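Local coordinates for protein Nrps/pks (Streptomyces albus, PDB 4OPF) that probably catalyses chain-extending condensations as a ketosynthase domain of the "AT-less" type I polyketide synthase machinery that makes oxazolomycin, at residues A[284-295]-A[385-396]. Residues are numbered along the deposited sequence; the frame is centred on the assembly and turned at random.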
loop_
_atom_site.group_PDB
_atom_site.type_symbol
_atom_site.label_atom_id
_atom_site.label_comp_id
_atom_site.label_asym_id
_atom_site.label_seq_id
_atom_site.Cartn_x
_atom_site.Cartn_y
_atom_site.Cartn_z
ATOM N N VAL A 284 -13.875 21.086 0.726
ATOM C CA VAL A 284 -15.315 21.430 0.687
ATOM C C VAL A 284 -15.780 21.833 2.078
ATOM O O VAL A 284 -15.176 21.431 3.049
ATOM C CB VAL A 284 -16.207 20.289 0.109
ATOM C CG1 VAL A 284 -15.696 19.904 -1.277
ATOM C CG2 VAL A 284 -16.199 19.072 0.979
ATOM N N ALA A 285 -16.833 22.626 2.174
ATOM C CA ALA A 285 -17.403 22.914 3.484
ATOM C C ALA A 285 -18.098 21.663 4.021
ATOM O O ALA A 285 -18.745 20.938 3.284
ATOM C CB ALA A 285 -18.377 24.080 3.372
ATOM N N ALA A 286 -17.993 21.410 5.306
ATOM C CA ALA A 286 -18.725 20.294 5.912
ATOM C C ALA A 286 -20.215 20.292 5.601
ATOM O O ALA A 286 -20.801 19.240 5.371
ATOM C CB ALA A 286 -18.532 20.342 7.427
ATOM N N ASP A 287 -20.848 21.453 5.658
ATOM C CA ASP A 287 -22.280 21.558 5.386
ATOM C C ASP A 287 -22.687 21.183 3.966
ATOM O O ASP A 287 -23.852 20.939 3.707
ATOM C CB ASP A 287 -22.748 23.000 5.647
ATOM C CG ASP A 287 -23.204 23.245 7.099
ATOM O OD1 ASP A 287 -23.479 22.325 7.881
ATOM O OD2 ASP A 287 -23.301 24.429 7.467
ATOM N N ASP A 288 -21.742 21.176 3.028
ATOM C CA ASP A 288 -22.040 20.793 1.677
ATOM C C ASP A 288 -22.147 19.296 1.493
ATOM O O ASP A 288 -22.700 18.867 0.482
ATOM C CB ASP A 288 -21.012 21.361 0.710
ATOM C CG ASP A 288 -21.135 22.886 0.568
ATOM O OD1 ASP A 288 -22.224 23.424 0.719
ATOM O OD2 ASP A 288 -20.131 23.523 0.306
ATOM N N VAL A 289 -21.648 18.517 2.442
ATOM C CA VAL A 289 -21.754 17.042 2.346
ATOM C C VAL A 289 -23.145 16.685 2.880
ATOM O O VAL A 289 -23.440 16.885 4.038
ATOM C CB VAL A 289 -20.648 16.337 3.123
ATOM C CG1 VAL A 289 -20.761 14.821 3.027
ATOM C CG2 VAL A 289 -19.271 16.787 2.636
ATOM N N THR A 290 -23.953 16.137 1.995
ATOM C CA THR A 290 -25.376 15.908 2.188
ATOM C C THR A 290 -25.729 14.508 2.666
ATOM O O THR A 290 -26.768 14.318 3.325
ATOM C CB THR A 290 -26.075 16.177 0.851
ATOM O OG1 THR A 290 -25.828 17.527 0.504
ATOM C CG2 THR A 290 -27.565 15.928 0.866
ATOM N N TYR A 291 -24.903 13.527 2.339
ATOM C CA TYR A 291 -25.173 12.141 2.675
ATOM C C TYR A 291 -23.878 11.452 3.091
ATOM O O TYR A 291 -22.843 11.685 2.484
ATOM C CB TYR A 291 -25.709 11.432 1.440
ATOM C CG TYR A 291 -26.118 9.988 1.657
ATOM C CD1 TYR A 291 -27.378 9.695 2.096
ATOM C CD2 TYR A 291 -25.225 8.919 1.448
ATOM C CE1 TYR A 291 -27.805 8.409 2.301
ATOM C CE2 TYR A 291 -25.632 7.600 1.683
ATOM C CZ TYR A 291 -26.924 7.354 2.078
ATOM O OH TYR A 291 -27.423 6.080 2.296
ATOM N N ILE A 292 -23.937 10.621 4.122
ATOM C CA ILE A 292 -22.833 9.798 4.548
ATOM C C ILE A 292 -23.279 8.323 4.590
ATOM O O ILE A 292 -24.224 7.966 5.298
ATOM C CB ILE A 292 -22.371 10.211 5.928
ATOM C CG1 ILE A 292 -22.001 11.709 5.895
ATOM C CG2 ILE A 292 -21.205 9.389 6.409
ATOM C CD1 ILE A 292 -21.568 12.216 7.209
ATOM N N GLU A 293 -22.593 7.498 3.814
ATOM C CA GLU A 293 -22.605 6.059 3.983
ATOM C C GLU A 293 -21.694 5.731 5.192
ATOM O O GLU A 293 -20.472 5.754 5.104
ATOM C CB GLU A 293 -22.130 5.385 2.709
ATOM C CG GLU A 293 -21.836 3.861 2.804
ATOM C CD GLU A 293 -23.072 2.968 2.886
ATOM O OE1 GLU A 293 -24.204 3.518 2.654
ATOM O OE2 GLU A 293 -22.918 1.715 3.188
ATOM N N THR A 294 -22.324 5.381 6.297
ATOM C CA THR A 294 -21.699 5.254 7.582
ATOM C C THR A 294 -20.956 3.913 7.677
ATOM O O THR A 294 -21.207 2.988 6.927
ATOM C CB THR A 294 -22.751 5.272 8.720
ATOM O OG1 THR A 294 -23.677 4.177 8.550
ATOM C CG2 THR A 294 -23.527 6.561 8.724
ATOM N N ASN A 295 -20.084 3.820 8.662
ATOM C CA ASN A 295 -19.419 2.587 8.999
ATOM C C ASN A 295 -20.374 1.513 9.445
ATOM O O ASN A 295 -20.293 0.374 9.013
ATOM C CB ASN A 295 -18.414 2.814 10.086
ATOM C CG ASN A 295 -17.632 1.561 10.382
ATOM O OD1 ASN A 295 -17.081 0.948 9.488
ATOM N ND2 ASN A 295 -17.650 1.134 11.629
ATOM N N PRO A 385 -32.022 16.199 -2.251
ATOM C CA PRO A 385 -32.548 17.424 -1.686
ATOM C C PRO A 385 -31.930 18.654 -2.323
ATOM O O PRO A 385 -31.068 18.547 -3.164
ATOM C CB PRO A 385 -32.156 17.345 -0.212
ATOM C CG PRO A 385 -31.160 16.272 -0.084
ATOM C CD PRO A 385 -31.215 15.417 -1.300
ATOM N N ASP A 386 -32.378 19.823 -1.890
ATOM C CA ASP A 386 -31.887 21.089 -2.411
ATOM C C ASP A 386 -30.589 21.426 -1.654
ATOM O O ASP A 386 -30.582 22.200 -0.712
ATOM C CB ASP A 386 -32.991 22.172 -2.238
ATOM C CG ASP A 386 -32.686 23.456 -2.989
ATOM O OD1 ASP A 386 -31.544 23.598 -3.492
ATOM O OD2 ASP A 386 -33.587 24.330 -3.062
ATOM N N ALA A 387 -29.490 20.800 -2.077
ATOM C CA ALA A 387 -28.218 20.852 -1.362
ATOM C C ALA A 387 -27.155 20.256 -2.272
ATOM O O ALA A 387 -27.483 19.600 -3.233
ATOM C CB ALA A 387 -28.328 20.055 -0.071
ATOM N N PRO A 388 -25.869 20.505 -1.989
ATOM C CA PRO A 388 -24.892 20.099 -2.996
ATOM C C PRO A 388 -24.780 18.568 -3.194
ATOM O O PRO A 388 -25.069 17.765 -2.257
ATOM C CB PRO A 388 -23.578 20.685 -2.470
ATOM C CG PRO A 388 -23.996 21.843 -1.625
ATOM C CD PRO A 388 -25.320 21.487 -1.033
ATOM N N LEU A 389 -24.344 18.188 -4.401
ATOM C CA LEU A 389 -24.151 16.785 -4.743
ATOM C C LEU A 389 -22.780 16.306 -4.225
ATOM O O LEU A 389 -21.856 16.115 -5.005
ATOM C CB LEU A 389 -24.247 16.572 -6.246
ATOM C CG LEU A 389 -25.640 16.387 -6.801
ATOM C CD1 LEU A 389 -25.585 16.467 -8.327
ATOM C CD2 LEU A 389 -26.211 15.041 -6.357
ATOM N N LEU A 390 -22.695 16.146 -2.915
ATOM C CA LEU A 390 -21.537 15.657 -2.235
ATOM C C LEU A 390 -21.975 14.631 -1.189
ATOM O O LEU A 390 -22.991 14.811 -0.516
ATOM C CB LEU A 390 -20.797 16.777 -1.527
ATOM C CG LEU A 390 -19.972 17.686 -2.427
ATOM C CD1 LEU A 390 -19.884 19.072 -1.836
ATOM C CD2 LEU A 390 -18.545 17.192 -2.586
ATOM N N ALA A 391 -21.208 13.552 -1.120
ATOM C CA ALA A 391 -21.413 12.445 -0.214
ATOM C C ALA A 391 -20.085 11.888 0.306
ATOM O O ALA A 391 -19.014 12.131 -0.262
ATOM C CB ALA A 391 -22.226 11.359 -0.915
ATOM N N ALA A 392 -20.145 11.187 1.420
ATOM C CA ALA A 392 -18.966 10.604 2.026
ATOM C C ALA A 392 -19.232 9.154 2.417
ATOM O O ALA A 392 -20.402 8.713 2.517
ATOM C CB ALA A 392 -18.515 11.380 3.223
ATOM N N VAL A 393 -18.136 8.412 2.594
ATOM C CA VAL A 393 -18.145 6.997 2.894
ATOM C C VAL A 393 -17.097 6.728 3.933
ATOM O O VAL A 393 -15.982 7.158 3.813
ATOM C CB VAL A 393 -17.810 6.153 1.678
ATOM C CG1 VAL A 393 -18.002 4.664 2.013
ATOM C CG2 VAL A 393 -18.739 6.446 0.533
ATOM N N SER A 394 -17.459 5.990 4.966
ATOM C CA SER A 394 -16.585 5.676 6.047
ATOM C C SER A 394 -16.380 4.206 6.152
ATOM O O SER A 394 -17.313 3.429 5.966
ATOM C CB SER A 394 -17.219 6.102 7.346
ATOM O OG SER A 394 -17.216 7.514 7.431
ATOM N N SER A 395 -15.187 3.820 6.577
ATOM C CA SER A 395 -14.947 2.459 6.992
ATOM C C SER A 395 -13.950 2.415 8.128
ATOM O O SER A 395 -12.817 2.822 7.946
ATOM C CB SER A 395 -14.408 1.681 5.778
ATOM O OG SER A 395 -14.334 0.320 6.106
ATOM N N PHE A 396 -14.368 1.940 9.304
ATOM C CA PHE A 396 -13.584 1.968 10.505
ATOM C C PHE A 396 -13.480 0.517 10.947
ATOM O O PHE A 396 -14.448 -0.069 11.375
ATOM C CB PHE A 396 -14.254 2.761 11.584
ATOM C CG PHE A 396 -14.672 4.160 11.216
ATOM C CD1 PHE A 396 -13.991 4.933 10.304
ATOM C CD2 PHE A 396 -15.741 4.713 11.850
ATOM C CE1 PHE A 396 -14.369 6.231 10.042
ATOM C CE2 PHE A 396 -16.137 5.988 11.592
ATOM C CZ PHE A 396 -15.470 6.757 10.690
HETATM O O HOH W 1 -16.306 -1.536 12.491
#
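Strands 291-293 and 390-396 run parallel, their axes 22° apart and 4.6 Å at closest approach, and the bonds A392 N to Y291 O (2.9 Å), E293 N to A392 O (2.8 Å) and S394 N to E293 O (3.0 Å) fix the register. At the entry, T290 binds twice: its N donates to L390 O, while OG1 meets P388 O in the carbonyl plane (2.9 Å), an acceptor shared with W384. Methyl CG2 of T290 touches ring atom CG of P385 (3.7 Å). D288 crosses the P388 ring at about a right angle, and its CB touches L390 CD1 (3.6 Å). E293 and V393 lie side by side, but bending at chi2 (74°) turns the carboxylate away to a salt bridge with K345. In N295, chi1 of -176° swings the side chain toward F396, where OD1 accepts F396 N (2.9 Å); this nearly straight bond arrives from above the amide plane and continues the contact beyond strand 291-293. A water joins N295 ND2 to F396 O. V289 and I292 pack against helix 300-314, Y291 and V393 against helix 338-352: helices on both faces of a mixed sheet, consistent with the C-terminal half of a thiolase-fold ketosynthase.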